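Local coordinates for protein ATP grasp ligase (Microcystis aeruginosa MRC, PDB 5IG9) that is probably an ATP-dependent ligase of the ATP-grasp family, activating carboxylates on a peptide or protein and joining them to a nucleophile, at residues E208-A213 with D281-P286; L214-T219 with T227-S232; W253-L258 with Y307-P312. All blocks are in the same frame, centred on the assembly; numbering follows the deposited sequence.

Contact 1: residues E208-A213 with D281-P286; sequences ENIPKA and DMIVTP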
loop_
_atom_site.group_PDB
_atom_site.type_symbol
_atom_site.label_atom_id
_atom_site.label_comp_id
_atom_site.label_asym_id
_atom_site.label_seq_id
_atom_site.Cartn_x
_atom_site.Cartn_y
_atom_site.Cartn_z
ATOM N N GLU A 208 21.271 -13.219 -7.472
ATOM C CA GLU A 208 22.147 -14.072 -8.265
ATOM C C GLU A 208 21.932 -13.819 -9.751
ATOM O O GLU A 208 20.808 -13.907 -10.253
ATOM C CB GLU A 208 21.872 -15.539 -7.928
ATOM C CG GLU A 208 22.448 -16.555 -8.906
ATOM C CD GLU A 208 22.024 -17.977 -8.571
ATOM O OE1 GLU A 208 21.076 -18.139 -7.774
ATOM O OE2 GLU A 208 22.641 -18.933 -9.095
ATOM N N ASN A 209 23.011 -13.490 -10.453
ATOM C CA ASN A 209 22.955 -13.266 -11.896
ATOM C C ASN A 209 22.999 -14.622 -12.585
ATOM O O ASN A 209 24.054 -15.252 -12.671
ATOM C CB ASN A 209 24.106 -12.374 -12.345
ATOM C CG ASN A 209 23.970 -11.924 -13.784
ATOM O OD1 ASN A 209 23.127 -12.421 -14.531
ATOM N ND2 ASN A 209 24.810 -10.978 -14.185
ATOM N N ILE A 210 21.855 -15.074 -13.084
ATOM C CA ILE A 210 21.727 -16.391 -13.701
ATOM C C ILE A 210 21.889 -16.230 -15.212
ATOM O O ILE A 210 21.092 -15.509 -15.830
ATOM C CB ILE A 210 20.380 -17.043 -13.365
ATOM C CG1 ILE A 210 20.278 -17.307 -11.863
ATOM C CG2 ILE A 210 20.203 -18.324 -14.170
ATOM C CD1 ILE A 210 18.944 -17.854 -11.439
ATOM N N PRO A 211 22.874 -16.876 -15.829
ATOM C CA PRO A 211 22.990 -16.815 -17.292
ATOM C C PRO A 211 21.799 -17.489 -17.951
ATOM O O PRO A 211 21.428 -18.614 -17.609
ATOM C CB PRO A 211 24.299 -17.564 -17.577
ATOM C CG PRO A 211 25.048 -17.535 -16.279
ATOM C CD PRO A 211 23.992 -17.614 -15.221
ATOM N N LYS A 212 21.196 -16.789 -18.901
ATOM C CA LYS A 212 19.930 -17.199 -19.477
ATOM C C LYS A 212 20.057 -17.332 -20.985
ATOM O O LYS A 212 20.820 -16.605 -21.631
ATOM C CB LYS A 212 18.822 -16.196 -19.128
ATOM C CG LYS A 212 19.183 -14.754 -19.454
ATOM C CD LYS A 212 18.636 -13.801 -18.413
ATOM C CE LYS A 212 19.295 -12.434 -18.515
ATOM N NZ LYS A 212 18.970 -11.748 -19.797
ATOM N N ALA A 213 19.310 -18.285 -21.533
ATOM C CA ALA A 213 19.192 -18.436 -22.975
ATOM C C ALA A 213 17.991 -17.677 -23.512
ATOM O O ALA A 213 18.061 -17.084 -24.593
ATOM C CB ALA A 213 19.080 -19.916 -23.343
ATOM N N ASP A 281 7.596 -12.475 -15.198
ATOM C CA ASP A 281 8.903 -12.522 -15.831
ATOM C C ASP A 281 9.599 -13.816 -15.434
ATOM O O ASP A 281 9.705 -14.128 -14.243
ATOM C CB ASP A 281 9.753 -11.317 -15.425
ATOM C CG ASP A 281 9.273 -10.029 -16.060
ATOM O OD1 ASP A 281 8.642 -10.110 -17.129
ATOM O OD2 ASP A 281 9.533 -8.943 -15.500
ATOM N N MET A 282 10.055 -14.573 -16.430
ATOM C CA MET A 282 10.859 -15.762 -16.188
ATOM C C MET A 282 12.039 -15.762 -17.147
ATOM O O MET A 282 12.086 -14.999 -18.115
ATOM C CB MET A 282 10.043 -17.051 -16.344
ATOM C CG MET A 282 8.832 -17.158 -15.433
ATOM S SD MET A 282 8.031 -18.770 -15.535
ATOM C CE MET A 282 9.199 -19.795 -14.645
ATOM N N ILE A 283 13.010 -16.626 -16.856
ATOM C CA ILE A 283 14.141 -16.863 -17.742
ATOM C C ILE A 283 14.350 -18.365 -17.866
ATOM O O ILE A 283 14.004 -19.138 -16.966
ATOM C CB ILE A 283 15.440 -16.185 -17.254
ATOM C CG1 ILE A 283 15.807 -16.680 -15.856
ATOM C CG2 ILE A 283 15.304 -14.672 -17.278
ATOM C CD1 ILE A 283 17.125 -16.158 -15.356
ATOM N N VAL A 284 14.923 -18.774 -18.995
ATOM C CA VAL A 284 15.225 -20.172 -19.272
ATOM C C VAL A 284 16.719 -20.299 -19.513
ATOM O O VAL A 284 17.276 -19.615 -20.380
ATOM C CB VAL A 284 14.436 -20.705 -20.481
ATOM C CG1 VAL A 284 14.585 -22.217 -20.581
ATOM C CG2 VAL A 284 12.972 -20.311 -20.384
ATOM N N THR A 285 17.360 -21.175 -18.754
ATOM C CA THR A 285 18.774 -21.441 -18.926
ATOM C C THR A 285 19.011 -22.218 -20.217
ATOM O O THR A 285 18.075 -22.745 -20.822
ATOM C CB THR A 285 19.310 -22.219 -17.727
ATOM O OG1 THR A 285 18.665 -23.497 -17.652
ATOM C CG2 THR A 285 19.060 -21.449 -16.439
ATOM N N PRO A 286 20.259 -22.273 -20.688
ATOM C CA PRO A 286 20.561 -23.160 -21.822
ATOM C C PRO A 286 20.200 -24.617 -21.564
ATOM O O PRO A 286 19.772 -25.305 -22.499
ATOM C CB PRO A 286 22.068 -22.960 -22.021
ATOM C CG PRO A 286 22.310 -21.559 -21.555
ATOM C CD PRO A 286 21.365 -21.341 -20.404
#

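Contact 2: residues L214-T219 with T227-S232; sequences LELRIT and TAAINS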
loop_
_atom_site.group_PDB
_atom_site.type_symbol
_atom_site.label_atom_id
_atom_site.label_comp_id
_atom_site.label_asym_id
_atom_site.label_seq_id
_atom_site.Cartn_x
_atom_site.Cartn_y
_atom_site.Cartn_z
ATOM N N LEU A 214 16.892 -17.671 -22.763
ATOM C CA LEU A 214 15.666 -17.011 -23.177
ATOM C C LEU A 214 15.098 -16.184 -22.034
ATOM O O LEU A 214 15.280 -16.504 -20.856
ATOM C CB LEU A 214 14.614 -18.027 -23.644
ATOM C CG LEU A 214 14.902 -18.829 -24.914
ATOM C CD1 LEU A 214 13.781 -19.818 -25.174
ATOM C CD2 LEU A 214 15.089 -17.914 -26.112
ATOM N N GLU A 215 14.411 -15.108 -22.403
ATOM C CA GLU A 215 13.598 -14.319 -21.490
ATOM C C GLU A 215 12.132 -14.545 -21.828
ATOM O O GLU A 215 11.739 -14.430 -22.995
ATOM C CB GLU A 215 13.942 -12.829 -21.585
ATOM C CG GLU A 215 15.301 -12.460 -21.017
ATOM C CD GLU A 215 15.515 -10.961 -20.942
ATOM O OE1 GLU A 215 15.706 -10.326 -22.002
ATOM O OE2 GLU A 215 15.481 -10.417 -19.818
ATOM N N LEU A 216 11.333 -14.874 -20.816
ATOM C CA LEU A 216 9.911 -15.140 -20.989
ATOM C C LEU A 216 9.096 -13.980 -20.433
ATOM O O LEU A 216 9.368 -13.498 -19.328
ATOM C CB LEU A 216 9.499 -16.438 -20.290
ATOM C CG LEU A 216 10.252 -17.720 -20.643
ATOM C CD1 LEU A 216 9.631 -18.913 -19.940
ATOM C CD2 LEU A 216 10.272 -17.932 -22.142
ATOM N N ARG A 217 8.098 -13.540 -21.197
ATOM C CA ARG A 217 7.106 -12.569 -20.745
ATOM C C ARG A 217 5.749 -13.251 -20.774
ATOM O O ARG A 217 5.213 -13.530 -21.848
ATOM C CB ARG A 217 7.113 -11.318 -21.619
ATOM C CG ARG A 217 6.131 -10.246 -21.169
ATOM C CD ARG A 217 6.545 -9.619 -19.843
ATOM N NE ARG A 217 5.698 -8.483 -19.487
ATOM C CZ ARG A 217 5.962 -7.636 -18.498
ATOM N NH1 ARG A 217 7.053 -7.794 -17.761
ATOM N NH2 ARG A 217 5.138 -6.627 -18.247
ATOM N N ILE A 218 5.195 -13.509 -19.598
ATOM C CA ILE A 218 3.985 -14.308 -19.444
ATOM C C ILE A 218 2.877 -13.411 -18.919
ATOM O O ILE A 218 2.974 -12.878 -17.808
ATOM C CB ILE A 218 4.225 -15.502 -18.511
ATOM C CG1 ILE A 218 5.432 -16.298 -19.006
ATOM C CG2 ILE A 218 2.983 -16.370 -18.421
ATOM C CD1 ILE A 218 5.941 -17.302 -18.017
ATOM N N THR A 219 1.824 -13.249 -19.711
ATOM C CA THR A 219 0.666 -12.447 -19.346
ATOM C C THR A 219 -0.523 -13.377 -19.148
ATOM O O THR A 219 -0.883 -14.130 -20.058
ATOM C CB THR A 219 0.359 -11.401 -20.418
ATOM O OG1 THR A 219 1.540 -10.647 -20.700
ATOM C CG2 THR A 219 -0.722 -10.461 -19.937
ATOM N N THR A 227 2.294 -16.624 -23.422
ATOM C CA THR A 227 3.722 -16.755 -23.169
ATOM C C THR A 227 4.506 -16.305 -24.392
ATOM O O THR A 227 4.271 -16.797 -25.501
ATOM C CB THR A 227 4.091 -18.196 -22.815
ATOM O OG1 THR A 227 3.339 -18.616 -21.673
ATOM C CG2 THR A 227 5.575 -18.295 -22.497
ATOM N N ALA A 228 5.444 -15.387 -24.180
ATOM C CA ALA A 228 6.309 -14.877 -25.232
ATOM C C ALA A 228 7.766 -15.015 -24.811
ATOM O O ALA A 228 8.108 -14.800 -23.645
ATOM C CB ALA A 228 5.983 -13.415 -25.549
ATOM N N ALA A 229 8.624 -15.373 -25.763
ATOM C CA ALA A 229 10.038 -15.594 -25.497
ATOM C C ALA A 229 10.886 -14.786 -26.467
ATOM O O ALA A 229 10.457 -14.472 -27.579
ATOM C CB ALA A 229 10.408 -17.076 -25.607
ATOM N N ILE A 230 12.097 -14.453 -26.032
ATOM C CA ILE A 230 13.061 -13.748 -26.865
ATOM C C ILE A 230 14.455 -14.241 -26.508
ATOM O O ILE A 230 14.771 -14.462 -25.333
ATOM C CB ILE A 230 12.950 -12.216 -26.705
ATOM C CG1 ILE A 230 13.876 -11.496 -27.685
ATOM C CG2 ILE A 230 13.266 -11.786 -25.280
ATOM C CD1 ILE A 230 13.716 -9.994 -27.669
ATOM N N ASN A 231 15.284 -14.437 -27.531
ATOM C CA ASN A 231 16.664 -14.865 -27.342
ATOM C C ASN A 231 17.512 -13.641 -27.028
ATOM O O ASN A 231 17.769 -12.811 -27.905
ATOM C CB ASN A 231 17.170 -15.587 -28.585
ATOM C CG ASN A 231 18.534 -16.215 -28.384
ATOM O OD1 ASN A 231 19.479 -15.561 -27.940
ATOM N ND2 ASN A 231 18.642 -17.497 -28.710
ATOM N N SER A 232 17.948 -13.528 -25.779
ATOM C CA SER A 232 18.770 -12.409 -25.350
ATOM C C SER A 232 20.251 -12.748 -25.309
ATOM O O SER A 232 21.055 -11.905 -24.895
ATOM C CB SER A 232 18.319 -11.933 -23.969
ATOM O OG SER A 232 18.352 -13.001 -23.042
#

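Contact 3: residues W253-L258 with Y307-P312; sequences WQPYDL and YPPYFP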
loop_
_atom_site.group_PDB
_atom_site.type_symbol
_atom_site.label_atom_id
_atom_site.label_comp_id
_atom_site.label_asym_id
_atom_site.label_seq_id
_atom_site.Cartn_x
_atom_site.Cartn_y
_atom_site.Cartn_z
ATOM N N TRP A 253 10.212 -10.924 -30.156
ATOM C CA TRP A 253 9.443 -11.799 -29.283
ATOM C C TRP A 253 8.622 -12.789 -30.100
ATOM O O TRP A 253 8.026 -12.435 -31.119
ATOM C CB TRP A 253 8.528 -10.979 -28.369
ATOM C CG TRP A 253 9.267 -10.166 -27.348
ATOM C CD1 TRP A 253 9.769 -8.908 -27.510
ATOM C CD2 TRP A 253 9.589 -10.554 -26.005
ATOM N NE1 TRP A 253 10.384 -8.490 -26.354
ATOM C CE2 TRP A 253 10.289 -9.483 -25.416
ATOM C CE3 TRP A 253 9.358 -11.705 -25.244
ATOM C CZ2 TRP A 253 10.755 -9.527 -24.105
ATOM C CZ3 TRP A 253 9.821 -11.746 -23.944
ATOM C CH2 TRP A 253 10.510 -10.664 -23.386
ATOM N N GLN A 254 8.587 -14.045 -29.669
ATOM C CA GLN A 254 7.827 -15.058 -30.399
ATOM C C GLN A 254 7.062 -15.975 -29.454
ATOM O O GLN A 254 7.481 -16.187 -28.316
ATOM C CB GLN A 254 8.757 -15.882 -31.291
ATOM C CG GLN A 254 9.959 -16.465 -30.565
ATOM C CD GLN A 254 10.142 -17.945 -30.838
ATOM O OE1 GLN A 254 10.676 -18.337 -31.876
ATOM N NE2 GLN A 254 9.699 -18.778 -29.903
ATOM N N PRO A 255 5.942 -16.520 -29.921
ATOM C CA PRO A 255 5.156 -17.415 -29.066
ATOM C C PRO A 255 6.035 -18.511 -28.486
ATOM O O PRO A 255 7.045 -18.904 -29.073
ATOM C CB PRO A 255 4.099 -17.987 -30.020
ATOM C CG PRO A 255 4.016 -17.003 -31.134
ATOM C CD PRO A 255 5.406 -16.457 -31.292
ATOM N N TYR A 256 5.638 -19.008 -27.318
ATOM C CA TYR A 256 6.405 -20.029 -26.620
ATOM C C TYR A 256 5.440 -20.888 -25.819
ATOM O O TYR A 256 4.469 -20.377 -25.256
ATOM C CB TYR A 256 7.464 -19.397 -25.707
ATOM C CG TYR A 256 8.439 -20.369 -25.071
ATOM C CD1 TYR A 256 8.115 -21.044 -23.899
ATOM C CD2 TYR A 256 9.690 -20.596 -25.630
ATOM C CE1 TYR A 256 9.002 -21.926 -23.313
ATOM C CE2 TYR A 256 10.584 -21.475 -25.050
ATOM C CZ TYR A 256 10.234 -22.137 -23.892
ATOM O OH TYR A 256 11.119 -23.013 -23.309
ATOM N N ASP A 257 5.707 -22.192 -25.777
ATOM C CA ASP A 257 4.865 -23.144 -25.060
ATOM C C ASP A 257 5.545 -23.520 -23.749
ATOM O O ASP A 257 6.538 -24.254 -23.743
ATOM C CB ASP A 257 4.594 -24.384 -25.911
ATOM C CG ASP A 257 3.664 -24.103 -27.079
ATOM O OD1 ASP A 257 2.718 -23.302 -26.918
ATOM O OD2 ASP A 257 3.879 -24.684 -28.166
ATOM N N LEU A 258 5.011 -23.015 -22.643
ATOM C CA LEU A 258 5.490 -23.417 -21.334
ATOM C C LEU A 258 5.177 -24.892 -21.086
ATOM O O LEU A 258 4.184 -25.417 -21.595
ATOM C CB LEU A 258 4.836 -22.577 -20.241
ATOM C CG LEU A 258 5.298 -21.137 -20.038
ATOM C CD1 LEU A 258 4.427 -20.451 -18.997
ATOM C CD2 LEU A 258 6.754 -21.117 -19.617
ATOM N N TYR A 307 2.893 -5.240 -31.270
ATOM C CA TYR A 307 4.127 -5.731 -31.853
ATOM C C TYR A 307 4.137 -7.239 -31.693
ATOM O O TYR A 307 3.326 -7.791 -30.941
ATOM C CB TYR A 307 5.341 -5.089 -31.160
ATOM C CG TYR A 307 5.328 -3.581 -31.218
ATOM C CD1 TYR A 307 5.831 -2.904 -32.321
ATOM C CD2 TYR A 307 4.801 -2.833 -30.175
ATOM C CE1 TYR A 307 5.818 -1.523 -32.380
ATOM C CE2 TYR A 307 4.782 -1.453 -30.224
ATOM C CZ TYR A 307 5.291 -0.803 -31.328
ATOM O OH TYR A 307 5.271 0.572 -31.378
ATOM N N PRO A 308 5.024 -7.951 -32.415
ATOM C CA PRO A 308 5.029 -9.416 -32.306
ATOM C C PRO A 308 5.156 -9.900 -30.868
ATOM O O PRO A 308 5.829 -9.251 -30.066
ATOM C CB PRO A 308 6.252 -9.816 -33.130
ATOM C CG PRO A 308 6.367 -8.736 -34.151
ATOM C CD PRO A 308 5.977 -7.478 -33.437
ATOM N N PRO A 309 4.531 -11.030 -30.555
ATOM C CA PRO A 309 3.762 -11.792 -31.543
ATOM C C PRO A 309 2.320 -11.321 -31.706
ATOM O O PRO A 309 1.433 -12.151 -31.907
ATOM C CB PRO A 309 3.781 -13.209 -30.969
ATOM C CG PRO A 309 3.866 -13.005 -29.495
ATOM C CD PRO A 309 4.696 -11.767 -29.289
ATOM N N TYR A 310 2.093 -10.014 -31.625
ATOM C CA TYR A 310 0.753 -9.457 -31.773
ATOM C C TYR A 310 -0.289 -10.270 -31.009
ATOM O O TYR A 310 -1.216 -10.819 -31.602
ATOM C CB TYR A 310 0.368 -9.376 -33.251
ATOM C CG TYR A 310 1.408 -8.715 -34.124
ATOM C CD1 TYR A 310 1.607 -7.342 -34.082
ATOM C CD2 TYR A 310 2.191 -9.462 -34.993
ATOM C CE1 TYR A 310 2.556 -6.732 -34.879
ATOM C CE2 TYR A 310 3.143 -8.862 -35.793
ATOM C CZ TYR A 310 3.321 -7.497 -35.732
ATOM O OH TYR A 310 4.268 -6.893 -36.527
ATOM N N PHE A 311 -0.128 -10.345 -29.693
ATOM C CA PHE A 311 -1.057 -11.091 -28.855
ATOM C C PHE A 311 -2.361 -10.322 -28.663
ATOM O O PHE A 311 -2.348 -9.098 -28.508
ATOM C CB PHE A 311 -0.425 -11.391 -27.494
ATOM C CG PHE A 311 0.346 -12.678 -27.453
ATOM C CD1 PHE A 311 -0.207 -13.849 -27.940
ATOM C CD2 PHE A 311 1.626 -12.717 -26.925
ATOM C CE1 PHE A 311 0.500 -15.036 -27.903
ATOM C CE2 PHE A 311 2.339 -13.899 -26.884
ATOM C CZ PHE A 311 1.777 -15.060 -27.374
ATOM N N PRO A 312 -3.521 -11.087 -28.675
ATOM C CA PRO A 312 -4.754 -10.313 -28.482
ATOM C C PRO A 312 -5.163 -10.315 -27.015
ATOM O O PRO A 312 -6.143 -10.962 -26.643
ATOM C CB PRO A 312 -5.772 -11.080 -29.319
ATOM C CG PRO A 312 -5.402 -12.506 -29.116
ATOM C CD PRO A 312 -3.927 -12.557 -28.809
#

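Contact 1: residues E208-A213 with D281-P286
Lys212 and Ala213 lie against the end of strand 277-284, where the chain of this ATP-grasp fold leaves strand 204-208 of one antiparallel sheet and is about to enter strand 214-221 of another. Lys212 can be followed outward. Its CB sits 3.9 Å from CB of Ile283. CG then takes the place between the backbone N and the carbonyl carbon (chi1 52°), and a bend at the next bond carries Lys212 CD to 3.6 Å from Ile283 CG2, the lysine chain running square to the isoleucine. Past CD the lysine turns away from the strand, and NZ makes a long, weak ion pair with Glu215. A lysine suits this edge because its methylenes can lie on a branched aliphatic residue while the ammonium end leads away from the strand. The longer branch of Ile283 ends between Lys212 and Ile210: its CD1 lies 3.9 Å from Ile210 CB and near Lys212 CD as well. The Ile210 methyl CG2 also meets CG2 of Thr285 at 4.0 Å. Thr285 gives this contact its methyl, since its hydroxyl is bonded to Asp287 and to the backbone N of Arg289. Ala213 is small enough for the ring of Pro286 to lie beside its CB, at 4.0 Å from CD. A backbone bond joins the segments here: Ala213 N donates to Val284 O at 2.7 Å, with 150° at the hydrogen.

Contact 2: residues L214-T219 with T227-S232
Ile218 and Thr227 stand shoulder to shoulder, as a directly facing non-hydrogen-bonded pair should in this antiparallel beta hairpin; Ile218 CG1 is 4.0 Å from Thr227 CG2. On the same face, Leu216 sets its CD2 3.6 Å from CB of Ala229, the short alanine leaving room for that methyl, and Leu214 leans its CD2 toward CB of Asn231. The opposite face carries Glu215 and Ile230, whose CB and CG2 meet at 3.9 Å. With CG beside the backbone N (chi1 -70°), the Glu215 chain runs past Ser232, and its OE1 comes 3.6 Å from Ser232 CB. An alanine at Glu215 would remove the carboxylate, and Ser232 would probably lose the glutamate chain it packs against and Lys212 its weak ionic partner. Arg217 turns away beyond CB to reach Asp281. Between the faces, the hydrogen-bonded pairs Glu215-Ile230 and Arg217-Ala228 each exchange two backbone bonds; Arg217 N to Ala228 O is 2.8 Å and nearly straight at 168°. The chemistry is thus divided: backbone bonds fix the register, aliphatic contacts carry the face of Leu216 and Ile218, and on the other face Arg217 finds a salt-bridge partner beyond the hairpin, Glu215 a weak one.

Contact 3: residues W253-L258 with Y307-P312
With CG anti to the carbonyl carbon (chi1 -68°), the indole of Trp253 leads away from residues 307-312, and it is CB that touches them, 3.6 Å from the carbonyl O of Pro308. On the other side the decisive torsion is the cis peptide bond before Pro309. Together with the backbone angles of the two prolines it makes residues 307-310 a type VI turn, closed by Tyr310 N donating to Tyr307 O, and it brings the Pro309 ring up to the neighbouring segment. Pro309 CB reaches 3.6 Å from CD of Pro255, the two rings overlapping in antiparallel fashion. This packing joins an edge strand, 254-255, of the five-stranded antiparallel sheet in the ATP-grasp fold to the loop between helices 302-305 and 313-323. Prolines suit both sides: no hydrogen bond joins the two segments, so the contact asks for no N-H, and their compact rings offer aliphatic surface. Phe311 lies beside Pro309, whose CG sits over one face of its ring toward the rim, and Phe311 CZ comes 4.5 Å from Pro255 CA. Within the turn, the Tyr310 ring lies across the backbone, Pro308 N being 3.6 Å above the plane. The indole of Trp253, meanwhile, packs on Ala228 and Ile230 and meets the ring of Trp303. Pro308 CB lies 3.7 Å from the carbonyl O of Trp253.

All three contacts reach one antiparallel sheet. Contact 2 is nested within the loop closed by contact 1, and their centres are 11 Å apart; Met282 O and Leu216 N, 2.8 Å apart, probably form a backbone hydrogen bond, and Asp281 OD1 forms a salt bridge with Arg217 NH1 at 2.9 Å. On the far side of the hairpin, contact 3 has its centre 8 Å from that of contact 2, and Ala229 O lies 2.8 Å from Gln254 N, a probable hydrogen bond. Contacts 1 and 3 do not touch, their centres being 19 Å apart. In ATP-grasp enzymes generally, the nucleotide lies between two sheet-bearing subdomains, and residues 208-213 probably correspond to a connection between them.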